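Local coordinates for protein folylpolyglutamate synthase (FolC) (Helicobacter pylori, PDB 6K8C) that probably adds glutamate to dihydropteroate and to tetrahydrofolate derivatives at the cost of ATP, making dihydrofolate and folylpolyglutamates, at residues 70-75 and 253-258; 310-315 and 348-353. All blocks are in the same frame, centred on the assembly; numbering follows the deposited sequence.

Contact 1 of 2, residues 70-75 and 253-258; sequences ADQNFK and TLLPCN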
ATOM      1  N   ALA A  70       4.971  17.299   2.912  1.00 26.84           N
ATOM      2  CA  ALA A  70       6.020  17.485   3.911  1.00 34.88           C
ATOM      3  C   ALA A  70       7.079  18.469   3.435  1.00 31.01           C
ATOM      4  O   ALA A  70       7.650  19.203   4.250  1.00 33.01           O
ATOM      5  CB  ALA A  70       6.661  16.139   4.257  1.00 28.50           C
ATOM      6  N   ASP A  71       7.345  18.504   2.126  1.00 29.91           N
ATOM      7  CA  ASP A  71       8.303  19.452   1.564  1.00 31.08           C
ATOM      8  C   ASP A  71       7.823  20.896   1.656  1.00 37.83           C
ATOM      9  O   ASP A  71       8.633  21.815   1.491  1.00 35.24           O
ATOM     10  CB  ASP A  71       8.593  19.108   0.104  1.00 33.19           C
ATOM     11  CG  ASP A  71       9.879  18.330  -0.066  1.00 47.21           C
ATOM     12  OD1 ASP A  71      10.573  18.107   0.948  1.00 43.13           O
ATOM     13  OD2 ASP A  71      10.196  17.939  -1.210  1.00 49.65           O
ATOM     14  N   GLN A  72       6.531  21.118   1.891  1.00 29.73           N
ATOM     15  CA  GLN A  72       6.004  22.445   2.164  1.00 30.28           C
ATOM     16  C   GLN A  72       5.912  22.738   3.653  1.00 34.55           C
ATOM     17  O   GLN A  72       5.182  23.651   4.051  1.00 39.12           O
ATOM     18  CB  GLN A  72       4.634  22.617   1.507  1.00 33.99           C
ATOM     19  CG  GLN A  72       4.674  22.462   0.007  1.00 26.62           C
ATOM     20  CD  GLN A  72       5.603  23.473  -0.645  1.00 43.59           C
ATOM     21  OE1 GLN A  72       5.664  24.629  -0.233  1.00 42.33           O
ATOM     22  NE2 GLN A  72       6.336  23.036  -1.661  1.00 33.66           N
ATOM     23  N   ASN A  73       6.632  21.972   4.476  1.00 38.13           N
ATOM     24  CA  ASN A  73       6.658  22.149   5.928  1.00 39.99           C
ATOM     25  C   ASN A  73       5.286  21.897   6.550  1.00 41.70           C
ATOM     26  O   ASN A  73       4.891  22.553   7.514  1.00 40.28           O
ATOM     27  CB  ASN A  73       7.188  23.534   6.313  1.00 43.34           C
ATOM     28  CG  ASN A  73       7.750  23.571   7.720  1.00 51.56           C
ATOM     29  OD1 ASN A  73       8.195  22.552   8.252  1.00 54.84           O
ATOM     30  ND2 ASN A  73       7.727  24.747   8.335  1.00 74.91           N
ATOM     31  N   PHE A  74       4.550  20.936   5.999  1.00 36.72           N
ATOM     32  CA  PHE A  74       3.300  20.494   6.597  1.00 34.25           C
ATOM     33  C   PHE A  74       3.525  19.203   7.371  1.00 28.09           C
ATOM     34  O   PHE A  74       4.353  18.366   6.997  1.00 33.16           O
ATOM     35  CB  PHE A  74       2.213  20.275   5.542  1.00 30.69           C
ATOM     36  CG  PHE A  74       1.639  21.546   4.986  1.00 34.65           C
ATOM     37  CD1 PHE A  74       1.014  22.462   5.817  1.00 37.69           C
ATOM     38  CD2 PHE A  74       1.714  21.818   3.631  1.00 35.15           C
ATOM     39  CE1 PHE A  74       0.482  23.633   5.305  1.00 40.75           C
ATOM     40  CE2 PHE A  74       1.184  22.982   3.112  1.00 35.10           C
ATOM     41  CZ  PHE A  74       0.570  23.893   3.947  1.00 33.96           C
ATOM     42  N   LYS A  75       2.781  19.053   8.462  1.00 30.97           N
ATOM     43  CA  LYS A  75       2.787  17.822   9.240  1.00 31.67           C
ATOM     44  C   LYS A  75       1.768  16.866   8.635  1.00 27.15           C
ATOM     45  O   LYS A  75       0.592  17.216   8.490  1.00 30.86           O
ATOM     46  CB  LYS A  75       2.470  18.109  10.708  1.00 30.93           C
ATOM     47  CG  LYS A  75       3.587  18.835  11.440  1.00 37.69           C
ATOM     48  CD  LYS A  75       3.362  18.817  12.948  1.00 52.37           C
ATOM     49  CE  LYS A  75       3.436  20.216  13.544  1.00 64.17           C
ATOM     50  NZ  LYS A  75       2.369  20.443  14.562  1.00 57.85           N
ATOM     51  N   THR A 253      -4.277  20.362  -6.188  1.00 31.00           N
ATOM     52  CA  THR A 253      -5.679  20.591  -5.845  1.00 29.28           C
ATOM     53  C   THR A 253      -5.820  21.036  -4.395  1.00 32.71           C
ATOM     54  O   THR A 253      -6.661  21.886  -4.078  1.00 28.12           O
ATOM     55  CB  THR A 253      -6.501  19.324  -6.101  1.00 32.40           C
ATOM     56  OG1 THR A 253      -6.373  18.943  -7.476  1.00 27.35           O
ATOM     57  CG2 THR A 253      -7.980  19.557  -5.800  1.00 28.13           C
ATOM     58  N   LEU A 254      -4.997  20.478  -3.503  1.00 25.65           N
ATOM     59  CA  LEU A 254      -5.012  20.903  -2.111  1.00 31.42           C
ATOM     60  C   LEU A 254      -4.420  22.296  -1.943  1.00 31.94           C
ATOM     61  O   LEU A 254      -4.870  23.055  -1.080  1.00 30.45           O
ATOM     62  CB  LEU A 254      -4.245  19.900  -1.248  1.00 30.86           C
ATOM     63  CG  LEU A 254      -4.809  18.475  -1.185  1.00 32.35           C
ATOM     64  CD1 LEU A 254      -3.748  17.508  -0.674  1.00 26.30           C
ATOM     65  CD2 LEU A 254      -6.052  18.431  -0.301  1.00 30.07           C
ATOM     66  N   LEU A 255      -3.422  22.651  -2.751  1.00 26.02           N
ATOM     67  CA  LEU A 255      -2.671  23.897  -2.585  1.00 28.40           C
ATOM     68  C   LEU A 255      -2.643  24.636  -3.915  1.00 33.87           C
ATOM     69  O   LEU A 255      -1.593  24.749  -4.561  1.00 31.25           O
ATOM     70  CB  LEU A 255      -1.257  23.616  -2.072  1.00 31.79           C
ATOM     71  CG  LEU A 255      -1.147  22.940  -0.700  1.00 33.37           C
ATOM     72  CD1 LEU A 255       0.268  22.419  -0.467  1.00 39.62           C
ATOM     73  CD2 LEU A 255      -1.548  23.893   0.420  1.00 29.06           C
ATOM     74  N   PRO A 256      -3.791  25.165  -4.356  1.00 30.23           N
ATOM     75  CA  PRO A 256      -3.851  25.772  -5.694  1.00 31.76           C
ATOM     76  C   PRO A 256      -3.034  27.043  -5.827  1.00 29.01           C
ATOM     77  O   PRO A 256      -2.774  27.467  -6.959  1.00 31.80           O
ATOM     78  CB  PRO A 256      -5.346  26.051  -5.890  1.00 37.07           C
ATOM     79  CG  PRO A 256      -5.884  26.186  -4.513  1.00 31.73           C
ATOM     80  CD  PRO A 256      -5.077  25.261  -3.643  1.00 34.27           C
ATOM     81  N   CYS A 257      -2.616  27.657  -4.725  1.00 29.67           N
ATOM     82  CA  CYS A 257      -1.820  28.873  -4.789  1.00 35.73           C
ATOM     83  C   CYS A 257      -0.322  28.603  -4.808  1.00 44.11           C
ATOM     84  O   CYS A 257       0.457  29.538  -5.023  1.00 38.15           O
ATOM     85  CB  CYS A 257      -2.173  29.790  -3.614  1.00 41.39           C
ATOM     86  SG  CYS A 257      -3.942  30.144  -3.515  1.00 46.05           S
ATOM     87  N   ASN A 258       0.101  27.358  -4.599  1.00 34.13           N
ATOM     88  CA  ASN A 258       1.515  27.013  -4.680  1.00 39.11           C
ATOM     89  C   ASN A 258       1.938  26.938  -6.142  1.00 37.97           C
ATOM     90  O   ASN A 258       1.388  26.146  -6.918  1.00 44.93           O
ATOM     91  CB  ASN A 258       1.787  25.687  -3.972  1.00 32.97           C
ATOM     92  CG  ASN A 258       3.266  25.419  -3.795  1.00 37.18           C
ATOM     93  OD1 ASN A 258       3.989  25.227  -4.767  1.00 40.85           O
ATOM     94  ND2 ASN A 258       3.722  25.405  -2.547  1.00 43.28           N
TER
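Leu-255 reaches across to Phe-74 and lays the end of its isobutyl group against the aromatic ring. Both methyls meet Phe-74 obliquely at CE2, Leu-255 CD1 at 3.7 Å and CD2 at 3.9 Å. The two side chains slide past each other in opposite directions, each with CG anti to its own carbonyl carbon. The carbonyl O of Gln-72, from the same loop as the phenylalanine, lies over one face of the ring, offset toward the rim, and Tyr-138 of strand 138-142 meets the ring edge-to-face.

The contact joins two turns. Residues 70-73 form a type I turn where helix 58-70 gives way to strand 76-79, in the part of the enzyme related to the Mur ligase middle domain, whose fold is that of the P-loop NTPases; residues 255-258 form another just beyond helix 241-254. Each is closed by a backbone bond, Asn-73 N to Ala-70 O and Asn-258 N to Leu-255 O.

Beside the apolar pair, Gln-72 meets Asn-258 with its chain bent at chi2 (-59°). The two side chains approach from opposite directions with their amide planes 81° apart, nearly perpendicular. Asn-258 ND2 comes over the flat of the Gln-72 amide, nearest OE1 at 3.1 Å and CD at 3.3 Å. The other end of the asparagine amide is held locally, OD1 accepting a hydrogen bond from the backbone N of Gln-260, a residue that the side chain of Gln-72 also touches.

Contact 2 of 2, residues 310-315 and 348-353; sequences LIYNCY and EKLKGI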
ATOM      1  N   LEU A 310      14.851 -17.194  -7.394  1.00 24.89           N
ATOM      2  CA  LEU A 310      13.594 -16.522  -7.090  1.00 27.98           C
ATOM      3  C   LEU A 310      12.815 -17.319  -6.050  1.00 25.60           C
ATOM      4  O   LEU A 310      12.584 -18.519  -6.229  1.00 34.38           O
ATOM      5  CB  LEU A 310      12.753 -16.348  -8.358  1.00 23.30           C
ATOM      6  CG  LEU A 310      11.437 -15.591  -8.178  1.00 25.54           C
ATOM      7  CD1 LEU A 310      11.702 -14.128  -7.842  1.00 25.55           C
ATOM      8  CD2 LEU A 310      10.583 -15.700  -9.435  1.00 25.62           C
ATOM      9  N   ILE A 311      12.415 -16.652  -4.970  1.00 25.43           N
ATOM     10  CA  ILE A 311      11.513 -17.218  -3.970  1.00 22.09           C
ATOM     11  C   ILE A 311      10.144 -16.596  -4.207  1.00 28.03           C
ATOM     12  O   ILE A 311       9.988 -15.373  -4.110  1.00 27.17           O
ATOM     13  CB  ILE A 311      12.018 -16.951  -2.541  1.00 22.49           C
ATOM     14  CG1 ILE A 311      13.338 -17.685  -2.310  1.00 25.11           C
ATOM     15  CG2 ILE A 311      10.986 -17.390  -1.503  1.00 26.42           C
ATOM     16  CD1 ILE A 311      14.144 -17.157  -1.130  1.00 32.08           C
ATOM     17  N   TYR A 312       9.153 -17.425  -4.530  1.00 30.75           N
ATOM     18  CA  TYR A 312       8.002 -16.918  -5.263  1.00 29.02           C
ATOM     19  C   TYR A 312       6.732 -17.694  -4.949  1.00 35.26           C
ATOM     20  O   TYR A 312       6.750 -18.921  -4.810  1.00 30.51           O
ATOM     21  CB  TYR A 312       8.281 -16.982  -6.776  1.00 32.15           C
ATOM     22  CG  TYR A 312       7.133 -16.554  -7.667  1.00 31.85           C
ATOM     23  CD1 TYR A 312       6.954 -15.218  -8.009  1.00 30.53           C
ATOM     24  CD2 TYR A 312       6.236 -17.487  -8.175  1.00 34.27           C
ATOM     25  CE1 TYR A 312       5.907 -14.822  -8.831  1.00 31.13           C
ATOM     26  CE2 TYR A 312       5.187 -17.100  -8.991  1.00 38.44           C
ATOM     27  CZ  TYR A 312       5.028 -15.767  -9.317  1.00 39.03           C
ATOM     28  OH  TYR A 312       3.985 -15.377 -10.129  1.00 33.20           O
ATOM     29  N   ASN A 313       5.631 -16.954  -4.853  1.00 32.86           N
ATOM     30  CA  ASN A 313       4.288 -17.485  -5.035  1.00 38.87           C
ATOM     31  C   ASN A 313       3.411 -16.318  -5.468  1.00 33.29           C
ATOM     32  O   ASN A 313       3.835 -15.162  -5.433  1.00 40.33           O
ATOM     33  CB  ASN A 313       3.755 -18.158  -3.764  1.00 37.01           C
ATOM     34  CG  ASN A 313       2.895 -19.375  -4.068  1.00 45.05           C
ATOM     35  OD1 ASN A 313       2.329 -19.495  -5.157  1.00 39.64           O
ATOM     36  ND2 ASN A 313       2.787 -20.280  -3.103  1.00 43.70           N
ATOM     37  N   CYS A 314       2.183 -16.617  -5.886  1.00 38.20           N
ATOM     38  CA  CYS A 314       1.303 -15.537  -6.316  1.00 47.17           C
ATOM     39  C   CYS A 314      -0.153 -15.949  -6.151  1.00 42.88           C
ATOM     40  O   CYS A 314      -0.480 -17.124  -5.974  1.00 46.03           O
ATOM     41  CB  CYS A 314       1.589 -15.130  -7.764  1.00 39.32           C
ATOM     42  SG  CYS A 314       0.980 -16.296  -8.987  1.00 50.22           S
ATOM     43  N   TYR A 315      -1.026 -14.948  -6.210  1.00 44.25           N
ATOM     44  CA  TYR A 315      -2.459 -15.171  -6.135  1.00 55.97           C
ATOM     45  C   TYR A 315      -2.982 -15.668  -7.482  1.00 61.06           C
ATOM     46  O   TYR A 315      -2.302 -15.583  -8.511  1.00 54.06           O
ATOM     47  CB  TYR A 315      -3.173 -13.886  -5.706  1.00 53.22           C
ATOM     48  CG  TYR A 315      -2.921 -13.508  -4.262  1.00 48.71           C
ATOM     49  CD1 TYR A 315      -3.250 -14.378  -3.228  1.00 49.81           C
ATOM     50  CD2 TYR A 315      -2.339 -12.285  -3.934  1.00 46.39           C
ATOM     51  CE1 TYR A 315      -3.017 -14.040  -1.905  1.00 48.26           C
ATOM     52  CE2 TYR A 315      -2.103 -11.939  -2.615  1.00 51.19           C
ATOM     53  CZ  TYR A 315      -2.444 -12.818  -1.606  1.00 45.11           C
ATOM     54  OH  TYR A 315      -2.206 -12.474  -0.294  1.00 48.47           O
ATOM     55  N   GLU A 348       0.176 -27.179  -8.610  1.00 51.70           N
ATOM     56  CA  GLU A 348       0.470 -27.885  -9.855  1.00 55.30           C
ATOM     57  C   GLU A 348       0.307 -26.982 -11.070  1.00 49.25           C
ATOM     58  O   GLU A 348       1.007 -27.167 -12.074  1.00 56.82           O
ATOM     59  CB  GLU A 348      -0.419 -29.122  -9.983  1.00 57.39           C
ATOM     60  CG  GLU A 348      -0.079 -30.225  -8.992  1.00 70.90           C
ATOM     61  CD  GLU A 348       1.335 -30.745  -9.167  1.00 75.50           C
ATOM     62  OE1 GLU A 348       1.726 -31.023 -10.322  1.00 61.17           O
ATOM     63  OE2 GLU A 348       2.055 -30.873  -8.151  1.00 71.49           O
ATOM     64  N   LYS A 349      -0.604 -26.009 -11.007  1.00 45.53           N
ATOM     65  CA  LYS A 349      -0.723 -25.041 -12.091  1.00 46.35           C
ATOM     66  C   LYS A 349       0.539 -24.194 -12.200  1.00 52.43           C
ATOM     67  O   LYS A 349       1.061 -23.969 -13.299  1.00 44.40           O
ATOM     68  CB  LYS A 349      -1.954 -24.161 -11.873  1.00 43.34           C
ATOM     69  CG  LYS A 349      -2.169 -23.111 -12.948  1.00 48.83           C
ATOM     70  CD  LYS A 349      -3.352 -22.215 -12.618  1.00 48.56           C
ATOM     71  CE  LYS A 349      -3.381 -20.986 -13.514  1.00 61.21           C
ATOM     72  NZ  LYS A 349      -4.771 -20.531 -13.791  1.00 58.90           N
ATOM     73  N   LEU A 350       1.049 -23.718 -11.060  1.00 43.03           N
ATOM     74  CA  LEU A 350       2.289 -22.948 -11.060  1.00 41.05           C
ATOM     75  C   LEU A 350       3.449 -23.776 -11.598  1.00 41.19           C
ATOM     76  O   LEU A 350       4.280 -23.271 -12.365  1.00 38.97           O
ATOM     77  CB  LEU A 350       2.594 -22.454  -9.644  1.00 45.17           C
ATOM     78  CG  LEU A 350       3.896 -21.676  -9.454  1.00 46.18           C
ATOM     79  CD1 LEU A 350       3.977 -20.511 -10.438  1.00 38.23           C
ATOM     80  CD2 LEU A 350       4.025 -21.185  -8.016  1.00 37.99           C
ATOM     81  N   LYS A 351       3.520 -25.053 -11.211  1.00 40.04           N
ATOM     82  CA  LYS A 351       4.568 -25.925 -11.731  1.00 37.48           C
ATOM     83  C   LYS A 351       4.500 -26.035 -13.248  1.00 41.57           C
ATOM     84  O   LYS A 351       5.540 -26.150 -13.909  1.00 37.74           O
ATOM     85  CB  LYS A 351       4.465 -27.313 -11.100  1.00 45.05           C
ATOM     86  CG  LYS A 351       5.049 -27.430  -9.697  1.00 51.77           C
ATOM     87  CD  LYS A 351       5.007 -28.881  -9.222  1.00 54.06           C
ATOM     88  CE  LYS A 351       5.745 -29.070  -7.902  1.00 65.03           C
ATOM     89  NZ  LYS A 351       5.538 -30.436  -7.336  1.00 62.87           N
ATOM     90  N   GLY A 352       3.293 -26.008 -13.815  1.00 42.05           N
ATOM     91  CA  GLY A 352       3.161 -26.107 -15.259  1.00 40.97           C
ATOM     92  C   GLY A 352       3.611 -24.854 -15.980  1.00 44.16           C
ATOM     93  O   GLY A 352       4.149 -24.932 -17.089  1.00 45.14           O
ATOM     94  N   ILE A 353       3.391 -23.687 -15.370  1.00 45.74           N
ATOM     95  CA  ILE A 353       3.894 -22.445 -15.948  1.00 41.68           C
ATOM     96  C   ILE A 353       5.413 -22.452 -15.962  1.00 38.29           C
ATOM     97  O   ILE A 353       6.046 -22.096 -16.966  1.00 35.88           O
ATOM     98  CB  ILE A 353       3.339 -21.237 -15.172  1.00 36.86           C
ATOM     99  CG1 ILE A 353       1.821 -21.154 -15.339  1.00 43.63           C
ATOM    100  CG2 ILE A 353       4.018 -19.944 -15.626  1.00 35.57           C
ATOM    101  CD1 ILE A 353       1.147 -20.218 -14.362  1.00 38.46           C
TER
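Strand 308-312 and the loop that follows it run past helix 347-357 without backbone contact, the closest CA atoms, those of Asn-313 and Leu-350, standing 8.4 Å apart. Leu-350 bridges this gap alone from the helix side. Its first torsion, with CG anti to the backbone N (chi1 177°), carries CG toward the strand, and the fork at CG parts the two methyls between different partners. CD1 comes up at the edge of the Tyr-312 ring, near the ring plane, 3.9 Å from CE2; CD2 touches the amide oxygen of Asn-313, with 3.7 Å between CD2 and OD1. The leucine crosses both side chains at a slant and also packs on Ile-336 of the neighbouring strand 331-336.

This is helix-on-sheet packing in the Mur ligase C-terminal, or glutamate ligase, domain, where strand 308-312 lies between the parallel strands 373-376 and 331-336. Ala-320 and Leu-324 of helix 320-327 also touch Tyr-312.

Asn-313 OD1 accepts the backbone N-H of Cys-314 at 3.0 Å from that N; the bond is bent, with an N-H...O angle of 142°, and the donor N comes in from the side of the C=O bond, at 98° to it. At the other end of the amide, ND2 donates to the backbone O of Leu-337. The phenol OH of Tyr-312 is hydrogen-bonded to NE2 of His-288. With both ends of the asparagine amide engaged in this way, its rotation is fixed, and a buried polar group can present its oxygen to a methyl while retaining hydrogen-bond partners.

From the N terminus the chain passes through helix 58-70 into the first half of contact 1, then runs through 177 residues before residues 253-258 close that loop just after helix 241-254. The enclosed chain holds most strands of the eight-stranded sheet, and contact 1 joins two surface loops of this nucleotide-binding fold. Contact 2 opens at 310-315 and closes after 32 residues at 348-353, tying the C-terminal end of strand 308-312 and its following loop to helix 347-357 in the domain of the six-stranded sheet. The two loops are in series, neither nested nor crossed. The centres of contacts 1 and 2 lie about 44 Å apart, on opposite sides of the chain's centre.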